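Local coordinates for WGR domain-containing protein (Bacteroides fragilis, PDB 2RA8) that is of unknown function but joins an N-terminal WGR domain, in other proteins often associated with nucleic-acid binding, to a curved array of leucine-rich repeats, at residues V6-K11 with K77-K82; I18-T23 with E48-A53; Q161-P166 with N184-K189; Q280-D285 with H308-N313. All coordinates share one frame; numbering follows the deposited sequence.

Contact 1: residues V6-K11 with K77-K82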
# COMPACT_ATOMS: atom_id res chain seq x y z
N VAL A 6 -10.02 -21.02 3.38
CA VAL A 6 -8.62 -20.79 3.72
C VAL A 6 -7.81 -20.14 2.61
O VAL A 6 -7.96 -20.48 1.44
CB VAL A 6 -7.94 -22.14 4.10
CG1 VAL A 6 -6.46 -21.93 4.35
CG2 VAL A 6 -8.61 -22.73 5.33
N PHE A 7 -6.95 -19.20 2.99
CA PHE A 7 -6.08 -18.51 2.02
C PHE A 7 -4.65 -18.61 2.48
O PHE A 7 -4.33 -18.23 3.61
CB PHE A 7 -6.45 -17.03 1.89
CG PHE A 7 -5.66 -16.31 0.82
CD1 PHE A 7 -6.01 -16.44 -0.52
CD2 PHE A 7 -4.55 -15.54 1.15
CE1 PHE A 7 -5.26 -15.82 -1.51
CE2 PHE A 7 -3.80 -14.91 0.16
CZ PHE A 7 -4.16 -15.06 -1.17
N GLN A 8 -3.77 -19.11 1.61
CA GLN A 8 -2.35 -19.27 1.94
C GLN A 8 -1.36 -18.91 0.85
O GLN A 8 -1.43 -19.44 -0.26
CB GLN A 8 -2.05 -20.72 2.32
CG GLN A 8 -2.53 -21.19 3.68
CD GLN A 8 -2.26 -22.66 3.88
OE1 GLN A 8 -2.80 -23.50 3.15
NE2 GLN A 8 -1.42 -23.00 4.85
N ASP A 9 -0.46 -17.98 1.15
CA ASP A 9 0.61 -17.62 0.22
C ASP A 9 1.81 -17.25 1.06
O ASP A 9 1.82 -17.53 2.26
CB ASP A 9 0.18 -16.50 -0.77
CG ASP A 9 -0.04 -15.16 -0.11
OD1 ASP A 9 0.14 -15.02 1.11
OD2 ASP A 9 -0.41 -14.22 -0.85
N PHE A 10 2.84 -16.65 0.46
CA PHE A 10 4.03 -16.29 1.22
C PHE A 10 3.74 -15.41 2.43
O PHE A 10 4.42 -15.50 3.45
CB PHE A 10 5.06 -15.56 0.32
CG PHE A 10 5.83 -16.45 -0.62
CD1 PHE A 10 6.68 -17.44 -0.14
CD2 PHE A 10 5.74 -16.26 -2.00
CE1 PHE A 10 7.43 -18.23 -1.01
CE2 PHE A 10 6.49 -17.05 -2.88
CZ PHE A 10 7.34 -18.03 -2.38
N LYS A 11 2.72 -14.56 2.33
CA LYS A 11 2.41 -13.63 3.42
C LYS A 11 1.19 -13.93 4.27
O LYS A 11 1.19 -13.64 5.47
CB LYS A 11 2.29 -12.22 2.87
N LYS A 77 -1.89 -25.37 10.32
CA LYS A 77 -0.98 -24.44 10.98
C LYS A 77 -0.33 -23.54 9.97
O LYS A 77 -0.34 -23.84 8.77
CB LYS A 77 0.12 -25.21 11.72
CG LYS A 77 -0.39 -26.22 12.75
CD LYS A 77 -0.95 -25.53 13.99
CE LYS A 77 -1.68 -26.53 14.87
NZ LYS A 77 -0.85 -27.74 15.12
N VAL A 78 0.21 -22.42 10.45
CA VAL A 78 0.91 -21.47 9.57
C VAL A 78 2.05 -22.23 8.93
O VAL A 78 2.83 -22.88 9.63
CB VAL A 78 1.49 -20.28 10.37
CG1 VAL A 78 2.30 -19.38 9.46
CG2 VAL A 78 0.37 -19.48 11.02
N GLU A 79 2.17 -22.17 7.61
CA GLU A 79 3.26 -22.87 6.95
C GLU A 79 4.11 -21.97 6.09
O GLU A 79 4.83 -22.45 5.21
CB GLU A 79 2.73 -24.05 6.12
CG GLU A 79 1.85 -23.66 4.97
CD GLU A 79 1.41 -24.85 4.14
OE1 GLU A 79 0.97 -24.62 2.99
OE2 GLU A 79 1.49 -25.99 4.64
N ALA A 80 4.04 -20.67 6.36
CA ALA A 80 4.83 -19.68 5.64
C ALA A 80 5.33 -18.68 6.63
O ALA A 80 4.62 -18.34 7.58
CB ALA A 80 3.98 -18.97 4.57
N LYS A 81 6.55 -18.20 6.44
CA LYS A 81 7.06 -17.23 7.37
C LYS A 81 8.11 -16.36 6.75
O LYS A 81 8.79 -16.76 5.80
CB LYS A 81 7.61 -17.93 8.62
CG LYS A 81 7.73 -17.03 9.84
CD LYS A 81 8.14 -17.82 11.07
CE LYS A 81 8.18 -16.94 12.31
NZ LYS A 81 8.61 -17.69 13.53
N LYS A 82 8.25 -15.16 7.29
CA LYS A 82 9.23 -14.20 6.83
C LYS A 82 10.25 -13.96 7.92
O LYS A 82 9.89 -13.72 9.07
CB LYS A 82 8.55 -12.87 6.48
CG LYS A 82 9.50 -11.77 6.06
CD LYS A 82 8.73 -10.52 5.66
CE LYS A 82 9.66 -9.39 5.24
NZ LYS A 82 8.85 -8.27 4.70
O HOH W 1 7.01 -16.78 3.51

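Contact 2: residues I18-T23 with E48-A53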
# COMPACT_ATOMS: atom_id res chain seq x y z
N ILE A 18 -18.09 -18.53 7.44
CA ILE A 18 -19.36 -17.82 7.47
C ILE A 18 -20.50 -18.75 7.75
O ILE A 18 -20.51 -19.91 7.31
CB ILE A 18 -19.60 -17.05 6.13
CG1 ILE A 18 -20.85 -16.17 6.26
CG2 ILE A 18 -19.73 -18.04 4.97
CD1 ILE A 18 -21.01 -15.17 5.11
N ASP A 19 -21.47 -18.26 8.51
CA ASP A 19 -22.63 -19.05 8.89
C ASP A 19 -23.81 -18.14 9.01
O ASP A 19 -23.68 -17.03 9.52
CB ASP A 19 -22.37 -19.74 10.23
CG ASP A 19 -23.39 -20.82 10.56
OD1 ASP A 19 -23.98 -21.41 9.63
OD2 ASP A 19 -23.59 -21.10 11.76
N VAL A 20 -24.97 -18.58 8.51
CA VAL A 20 -26.17 -17.77 8.62
C VAL A 20 -27.13 -18.43 9.57
O VAL A 20 -27.53 -19.58 9.36
CB VAL A 20 -26.90 -17.57 7.27
CG1 VAL A 20 -28.19 -16.77 7.49
CG2 VAL A 20 -26.00 -16.83 6.29
N ARG A 21 -27.50 -17.71 10.63
CA ARG A 21 -28.45 -18.23 11.60
C ARG A 21 -29.55 -17.22 11.77
O ARG A 21 -29.35 -16.17 12.39
CB ARG A 21 -27.76 -18.53 12.93
CG ARG A 21 -26.92 -19.79 12.89
CD ARG A 21 -26.32 -20.11 14.25
NE ARG A 21 -25.51 -21.33 14.21
CZ ARG A 21 -24.91 -21.87 15.26
NH1 ARG A 21 -25.01 -21.30 16.45
NH2 ARG A 21 -24.20 -22.99 15.12
N GLY A 22 -30.71 -17.52 11.20
CA GLY A 22 -31.83 -16.62 11.29
C GLY A 22 -31.59 -15.44 10.37
O GLY A 22 -31.44 -15.61 9.16
N THR A 23 -31.55 -14.24 10.95
CA THR A 23 -31.32 -13.02 10.19
C THR A 23 -29.90 -12.54 10.42
O THR A 23 -29.50 -11.48 9.93
CB THR A 23 -32.30 -11.91 10.63
OG1 THR A 23 -32.28 -11.81 12.06
CG2 THR A 23 -33.72 -12.22 10.16
N GLU A 48 -32.46 -11.54 3.12
CA GLU A 48 -31.40 -10.56 2.97
C GLU A 48 -30.11 -11.08 3.55
O GLU A 48 -29.03 -10.80 3.04
CB GLU A 48 -31.79 -9.25 3.68
CG GLU A 48 -32.98 -8.53 3.04
CD GLU A 48 -32.73 -8.17 1.59
OE1 GLU A 48 -31.58 -7.81 1.26
OE2 GLU A 48 -33.68 -8.24 0.78
N ALA A 49 -30.21 -11.85 4.63
CA ALA A 49 -29.04 -12.41 5.28
C ALA A 49 -28.34 -13.39 4.33
O ALA A 49 -27.13 -13.31 4.12
CB ALA A 49 -29.45 -13.11 6.57
N GLU A 50 -29.12 -14.29 3.75
CA GLU A 50 -28.56 -15.28 2.82
C GLU A 50 -27.97 -14.61 1.59
O GLU A 50 -26.93 -15.04 1.08
CB GLU A 50 -29.65 -16.26 2.40
CG GLU A 50 -30.16 -17.12 3.54
CD GLU A 50 -29.19 -18.22 3.92
OE1 GLU A 50 -27.98 -18.10 3.60
OE2 GLU A 50 -29.63 -19.21 4.54
N LYS A 51 -28.63 -13.56 1.12
CA LYS A 51 -28.16 -12.84 -0.05
C LYS A 51 -26.86 -12.16 0.27
O LYS A 51 -25.95 -12.10 -0.57
CB LYS A 51 -29.20 -11.81 -0.49
N ALA A 52 -26.75 -11.64 1.48
CA ALA A 52 -25.53 -10.97 1.91
C ALA A 52 -24.40 -11.96 2.02
O ALA A 52 -23.28 -11.68 1.61
CB ALA A 52 -25.75 -10.27 3.25
N ALA A 53 -24.70 -13.12 2.60
CA ALA A 53 -23.70 -14.17 2.79
C ALA A 53 -23.18 -14.65 1.47
O ALA A 53 -21.99 -14.94 1.32
CB ALA A 53 -24.30 -15.33 3.58

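Contact 3: residues Q161-P166 with N184-K189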
# COMPACT_ATOMS: atom_id res chain seq x y z
N GLN A 161 22.44 -8.76 -4.23
CA GLN A 161 22.29 -10.20 -4.28
C GLN A 161 23.62 -10.90 -4.47
O GLN A 161 24.67 -10.26 -4.48
CB GLN A 161 21.34 -10.58 -5.42
CG GLN A 161 19.96 -9.91 -5.32
CD GLN A 161 19.12 -10.47 -4.18
OE1 GLN A 161 19.65 -10.90 -3.16
NE2 GLN A 161 17.80 -10.44 -4.35
N VAL A 162 23.58 -12.22 -4.62
CA VAL A 162 24.78 -13.02 -4.82
C VAL A 162 24.37 -14.15 -5.74
O VAL A 162 23.24 -14.18 -6.21
CB VAL A 162 25.29 -13.63 -3.50
CG1 VAL A 162 25.76 -12.54 -2.55
CG2 VAL A 162 24.20 -14.46 -2.86
N ASP A 163 25.29 -15.06 -6.02
CA ASP A 163 24.94 -16.20 -6.86
C ASP A 163 24.04 -17.08 -6.01
O ASP A 163 24.47 -17.60 -4.98
CB ASP A 163 26.20 -16.96 -7.26
CG ASP A 163 25.90 -18.26 -7.97
OD1 ASP A 163 24.82 -18.38 -8.59
OD2 ASP A 163 26.75 -19.16 -7.92
N LEU A 164 22.78 -17.23 -6.40
CA LEU A 164 21.87 -18.06 -5.61
C LEU A 164 21.75 -19.48 -6.13
O LEU A 164 20.96 -20.26 -5.62
CB LEU A 164 20.47 -17.44 -5.56
CG LEU A 164 20.27 -16.08 -4.85
CD1 LEU A 164 18.77 -15.75 -4.80
CD2 LEU A 164 20.83 -16.14 -3.44
N SER A 165 22.54 -19.84 -7.14
CA SER A 165 22.44 -21.20 -7.66
C SER A 165 22.70 -22.24 -6.58
O SER A 165 22.06 -23.29 -6.56
CB SER A 165 23.42 -21.41 -8.81
OG SER A 165 23.27 -22.72 -9.36
N PRO A 166 23.64 -21.97 -5.66
CA PRO A 166 23.89 -22.97 -4.61
C PRO A 166 22.74 -23.10 -3.64
O PRO A 166 22.52 -24.18 -3.07
CB PRO A 166 25.16 -22.46 -3.93
CG PRO A 166 25.87 -21.77 -5.05
CD PRO A 166 24.75 -21.00 -5.71
N ASN A 184 24.01 -8.07 -9.13
CA ASN A 184 24.92 -9.20 -8.93
C ASN A 184 24.20 -10.50 -8.66
O ASN A 184 24.72 -11.37 -7.96
CB ASN A 184 25.88 -8.92 -7.76
CG ASN A 184 26.81 -7.76 -8.03
OD1 ASN A 184 27.09 -6.94 -7.15
ND2 ASN A 184 27.32 -7.68 -9.26
N LEU A 185 23.00 -10.65 -9.21
CA LEU A 185 22.22 -11.85 -9.00
C LEU A 185 22.49 -12.89 -10.06
O LEU A 185 22.78 -12.56 -11.20
CB LEU A 185 20.71 -11.52 -9.02
CG LEU A 185 19.74 -12.71 -9.13
CD1 LEU A 185 19.85 -13.58 -7.88
CD2 LEU A 185 18.32 -12.22 -9.31
N SER A 186 22.41 -14.15 -9.67
CA SER A 186 22.59 -15.25 -10.61
C SER A 186 21.85 -16.44 -10.04
O SER A 186 21.68 -16.53 -8.83
CB SER A 186 24.07 -15.60 -10.79
OG SER A 186 24.22 -16.58 -11.81
N ILE A 187 21.38 -17.33 -10.91
CA ILE A 187 20.66 -18.52 -10.47
C ILE A 187 21.22 -19.73 -11.16
O ILE A 187 20.69 -20.83 -11.04
CB ILE A 187 19.14 -18.42 -10.77
CG1 ILE A 187 18.91 -18.25 -12.27
CG2 ILE A 187 18.53 -17.28 -9.98
CD1 ILE A 187 17.46 -18.34 -12.68
N GLY A 188 22.30 -19.51 -11.91
CA GLY A 188 22.97 -20.59 -12.61
C GLY A 188 22.32 -21.04 -13.90
O GLY A 188 21.31 -20.49 -14.34
N LYS A 189 22.94 -22.05 -14.51
CA LYS A 189 22.46 -22.63 -15.75
C LYS A 189 22.45 -24.12 -15.51
O LYS A 189 23.39 -24.83 -15.87
CB LYS A 189 23.41 -22.28 -16.90
CG LYS A 189 23.55 -20.78 -17.10
CD LYS A 189 24.47 -20.42 -18.25
CE LYS A 189 24.72 -18.92 -18.28
NZ LYS A 189 25.59 -18.51 -19.41

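Contact 4: residues Q280-D285 with H308-N313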
# COMPACT_ATOMS: atom_id res chain seq x y z
N GLN A 280 -0.66 -22.00 -26.26
CA GLN A 280 -0.82 -22.78 -25.03
C GLN A 280 -1.06 -21.96 -23.77
O GLN A 280 -1.53 -22.50 -22.75
CB GLN A 280 0.42 -23.63 -24.78
CG GLN A 280 1.62 -22.83 -24.29
CD GLN A 280 2.89 -23.65 -24.22
OE1 GLN A 280 3.31 -24.24 -25.22
NE2 GLN A 280 3.51 -23.68 -23.05
N LEU A 281 -0.74 -20.67 -23.81
CA LEU A 281 -0.90 -19.80 -22.65
C LEU A 281 -2.30 -19.54 -22.20
O LEU A 281 -3.23 -19.54 -22.99
CB LEU A 281 -0.24 -18.44 -22.90
CG LEU A 281 1.28 -18.41 -23.12
CD1 LEU A 281 1.72 -16.97 -23.36
CD2 LEU A 281 1.98 -18.98 -21.91
N GLU A 282 -2.46 -19.31 -20.90
CA GLU A 282 -3.75 -18.98 -20.34
C GLU A 282 -3.69 -17.51 -20.01
O GLU A 282 -4.69 -16.80 -20.11
CB GLU A 282 -4.02 -19.74 -19.04
CG GLU A 282 -3.98 -21.25 -19.16
CD GLU A 282 -4.46 -21.94 -17.90
OE1 GLU A 282 -4.07 -21.51 -16.79
OE2 GLU A 282 -5.22 -22.93 -18.02
N THR A 283 -2.51 -17.04 -19.61
CA THR A 283 -2.35 -15.65 -19.23
C THR A 283 -1.22 -14.91 -19.92
O THR A 283 -0.09 -15.38 -19.97
CB THR A 283 -2.12 -15.53 -17.69
OG1 THR A 283 -3.19 -16.19 -17.00
CG2 THR A 283 -2.06 -14.06 -17.25
N MSE A 284 -1.55 -13.75 -20.47
CA MSE A 284 -0.57 -12.89 -21.13
C MSE A 284 -0.42 -11.75 -20.15
O MSE A 284 -1.37 -11.03 -19.87
CB MSE A 284 -1.12 -12.37 -22.46
CG MSE A 284 -0.18 -11.44 -23.20
SE MSE A 284 -1.00 -10.69 -24.79
CE MSE A 284 -0.59 -8.83 -24.49
N ASP A 285 0.78 -11.59 -19.63
CA ASP A 285 1.06 -10.57 -18.62
C ASP A 285 1.91 -9.47 -19.21
O ASP A 285 3.08 -9.68 -19.51
CB ASP A 285 1.81 -11.23 -17.46
CG ASP A 285 1.80 -10.41 -16.18
OD1 ASP A 285 1.60 -9.18 -16.22
OD2 ASP A 285 2.01 -11.03 -15.12
N HIS A 308 -8.33 -17.20 -26.92
CA HIS A 308 -8.29 -18.43 -26.13
C HIS A 308 -7.75 -18.18 -24.75
O HIS A 308 -7.89 -19.01 -23.86
CB HIS A 308 -7.41 -19.45 -26.83
CG HIS A 308 -5.97 -19.07 -26.86
ND1 HIS A 308 -5.12 -19.30 -25.79
CD2 HIS A 308 -5.23 -18.44 -27.80
CE1 HIS A 308 -3.92 -18.83 -26.08
NE2 HIS A 308 -3.96 -18.30 -27.29
N LEU A 309 -7.10 -17.03 -24.56
CA LEU A 309 -6.53 -16.69 -23.26
C LEU A 309 -7.61 -16.54 -22.23
O LEU A 309 -8.76 -16.24 -22.56
CB LEU A 309 -5.73 -15.37 -23.35
CG LEU A 309 -4.47 -15.37 -24.21
CD1 LEU A 309 -3.86 -13.97 -24.23
CD2 LEU A 309 -3.46 -16.37 -23.65
N LYS A 310 -7.25 -16.77 -20.97
CA LYS A 310 -8.20 -16.65 -19.87
C LYS A 310 -8.04 -15.31 -19.19
O LYS A 310 -8.95 -14.84 -18.52
CB LYS A 310 -7.99 -17.77 -18.85
CG LYS A 310 -8.50 -19.13 -19.33
CD LYS A 310 -7.74 -20.31 -18.71
CE LYS A 310 -7.88 -20.40 -17.19
NZ LYS A 310 -7.00 -19.44 -16.47
N PHE A 311 -6.89 -14.68 -19.38
CA PHE A 311 -6.62 -13.41 -18.72
C PHE A 311 -5.48 -12.65 -19.35
O PHE A 311 -4.44 -13.22 -19.70
CB PHE A 311 -6.31 -13.68 -17.23
CG PHE A 311 -5.99 -12.45 -16.41
CD1 PHE A 311 -6.76 -11.30 -16.49
CD2 PHE A 311 -4.93 -12.48 -15.50
CE1 PHE A 311 -6.49 -10.19 -15.67
CE2 PHE A 311 -4.66 -11.38 -14.69
CZ PHE A 311 -5.44 -10.24 -14.77
N ILE A 312 -5.69 -11.35 -19.53
CA ILE A 312 -4.66 -10.49 -20.08
C ILE A 312 -4.50 -9.41 -19.05
O ILE A 312 -5.40 -8.59 -18.85
CB ILE A 312 -5.07 -9.87 -21.42
CG1 ILE A 312 -5.33 -10.98 -22.46
CG2 ILE A 312 -3.96 -8.95 -21.92
CD1 ILE A 312 -5.69 -10.45 -23.85
N ASN A 313 -3.36 -9.43 -18.36
CA ASN A 313 -3.07 -8.46 -17.31
C ASN A 313 -2.38 -7.23 -17.85
O ASN A 313 -1.26 -7.30 -18.35
CB ASN A 313 -2.21 -9.10 -16.22
CG ASN A 313 -1.99 -8.18 -15.03
OD1 ASN A 313 -2.85 -7.35 -14.71
ND2 ASN A 313 -0.86 -8.33 -14.35

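Contact 1: residues V6-K11 with K77-K82
With chi1 at 65°, CG of Glu-79 lies between its backbone N and carbonyl carbon, and an extended chain beyond it (chi2 177°) carries the carboxylate to the amide end of Gln-8. The CG of Gln-8 stands beside its own backbone N, chi1 -74°, and the two side chains cross at about a right angle with their flat ends turned nearly parallel. The contact is the junction of two domains: strand 3-8 belongs to the antiparallel sheet of the WGR domain, whereas strand 80-83 is the first strand of the parallel leucine-rich repeat sheet. Further along, the methyl of Ala-80 points at the turn that follows strand 3-8 and rests on two backbone oxygens, with CB 3.5 Å from Asp-9 O and 3.7 Å from Phe-10 O. That turn is an Asx turn. Asp-9 OD1 accepts from Lys-11 N at 2.9 Å, met from above the carboxylate plane, and also from Ser-12 N, so two backbone N-H groups hold OD1 and with it the turn. The ring of Phe-10 leaves the interface to lie on Gln-111 and Thr-113 of the next parallel strand. Polar contact between the backbones is indirect: one water donates to both carbonyls, standing 2.9 Å from Phe-10 O and 2.9 Å from Lys-81 O.

Contact 2: residues I18-T23 with E48-A53
Ala-53 N donates to Ala-49 O at 2.9 Å, a bond of helix 46-62 between two alanines one turn apart, whose methyls both face strand 13-21. This is the packing of the WGR domain's long helix against its antiparallel sheet, and the short strand and helix segments run antiparallel, 172° apart, with axes 9.0 Å from each other. The two branches of Val-20 each meet one of the methyls. Its CG1, anti to the backbone N (chi1 177°), meets Ala-49 CB at 4.0 Å, while CG2 reaches Ala-53 CB at 3.5 Å. Ile-18 also reaches Ala-53, roughly at right angles to Val-20, its extended chain bringing CD1 to 3.6 Å from Ala-53 CB; the Ile-18 side chain also touches Leu-56 and Ile-57 of the same helix. Glu-50 bends at chi2 (-76°), which brings its carboxylate against Val-20; OE1 comes within 3.6 Å of Val-20 CG2. At the strand's end the chain turns through Gly-22, and Thr-23 O meets Ala-49 CB at 3.7 Å. The hydroxyl of Thr-23 is bonded to Asn-42. The opposite strand face carries a salt bridge between Arg-21 NE and Asp-19 OD2, 3.1 Å. No hydrogen bond links strand segment to helix segment, so their cohesion is largely apolar, and the small alanine methyls let the helix lie close to the sheet.

Contact 3: residues Q161-P166 with N184-K189
Leu-164 and Leu-185 meet by their CD1 methyls, 3.9 Å apart, where two successive coils of the leucine-rich repeat domain stack. The segments run almost parallel, 10° apart, and share a single beta bridge between Asp-163 and Ser-186, with Leu-164 N bonded to Ser-186 O (2.8 Å, nearly straight at 160°). The leucines differ in their first torsion: CG of Leu-164 lies anti to the carbonyl carbon, CG of Leu-185 anti to the backbone N (chi1 167°), and the side chains approach each other at a slant. Gln-161 lies alongside Leu-185, CB to CB 3.8 Å, then bends at chi2 so that its buried amide turns off to give NE2 to Gly-181 O. On the exposed side, Asp-163 swings its carboxylate forward to cap the helix that begins at Ser-165. Its OD1 takes Ser-165 N at 3.1 Å from above the carboxylate plane, and also lies 3.6 Å from Ser-186 CB. Ser-186 OG is itself held by Asp-212, and the Ser-165 hydroxyl by Lys-190, so each serine is tied to a residue farther along the chain. Gly-188, with positive phi, packs against the Ser-165 side chain: its CA is 3.9 Å from Ser-165 OG, and Ser-165 CB is 3.6 Å from Ile-187 O.

Contact 4: residues Q280-D285 with H308-N313
Neighbouring parallel strands of the leucine-rich repeat sheet, 283-285 and 311-313, pair here through Thr-283 with Phe-311, Met-284 with Ile-312 and Asp-285 with Asn-313. The pairing starts at Glu-282 O, which two N-H groups grip: Lys-310 N at 2.7 Å, in the carbonyl plane on a lone pair, and Phe-311 N at 3.1 Å, almost in line with the C=O bond. Met-284 then donates through N to Phe-311 O and accepts at O from Asn-313 N, both bonds 3.0 Å long. Between the two strands the chain passes through helices 293-300 and 303-306, giving the beta-alpha-beta crossover from which repeat folds of this kind are built. Met-284, present as selenomethionine, and Ile-312 share one face, and there Leu-309 adds its CD1, 3.6 Å from Met-284 CB; Phe-272 of helix 265-274 covers Met-284 further. Next to this, Leu-281 O lies near the plane of the His-308 ring, at its edge. The other face carries Thr-283, Phe-311, Asp-285 and Asn-313. CG2 of Thr-283, the branch anti to its backbone N, meets Phe-311 CD2 at 3.7 Å. The Asp-285 and Asn-313 side chains run side by side with their planes 53° apart, and Asn-313 ND2 donates to Asp-285 OD1 at 3.2 Å from above the carboxylate plane; Ser-287 and Trp-256 also bind this carboxylate. Just before the strands, Lys-310 curls along Glu-282, its NZ in a long salt bridge of 3.6 Å to OE1.

Contacts 1 and 2 share the antiparallel sheet of the WGR domain, on adjacent strands 3-8 and 13-21, with centres 29 Å apart; the segments of contact 2 both fall in the sequence between those of contact 1. Contacts 3 and 4 follow in series in the leucine-rich repeat domain, centres 30 Å apart. Contact 1 joins the two domains, because strand 80-83 opens the ten-stranded parallel sheet whose eighth and ninth strands form contact 4, on the other side of the chain's centre. Contact 3 lies in loops beside strand 176-180 of the same sheet, at the start of helix 165-169. Contacts 2 and 3, 52 Å between centres, lie on opposite sides of the chain's centre.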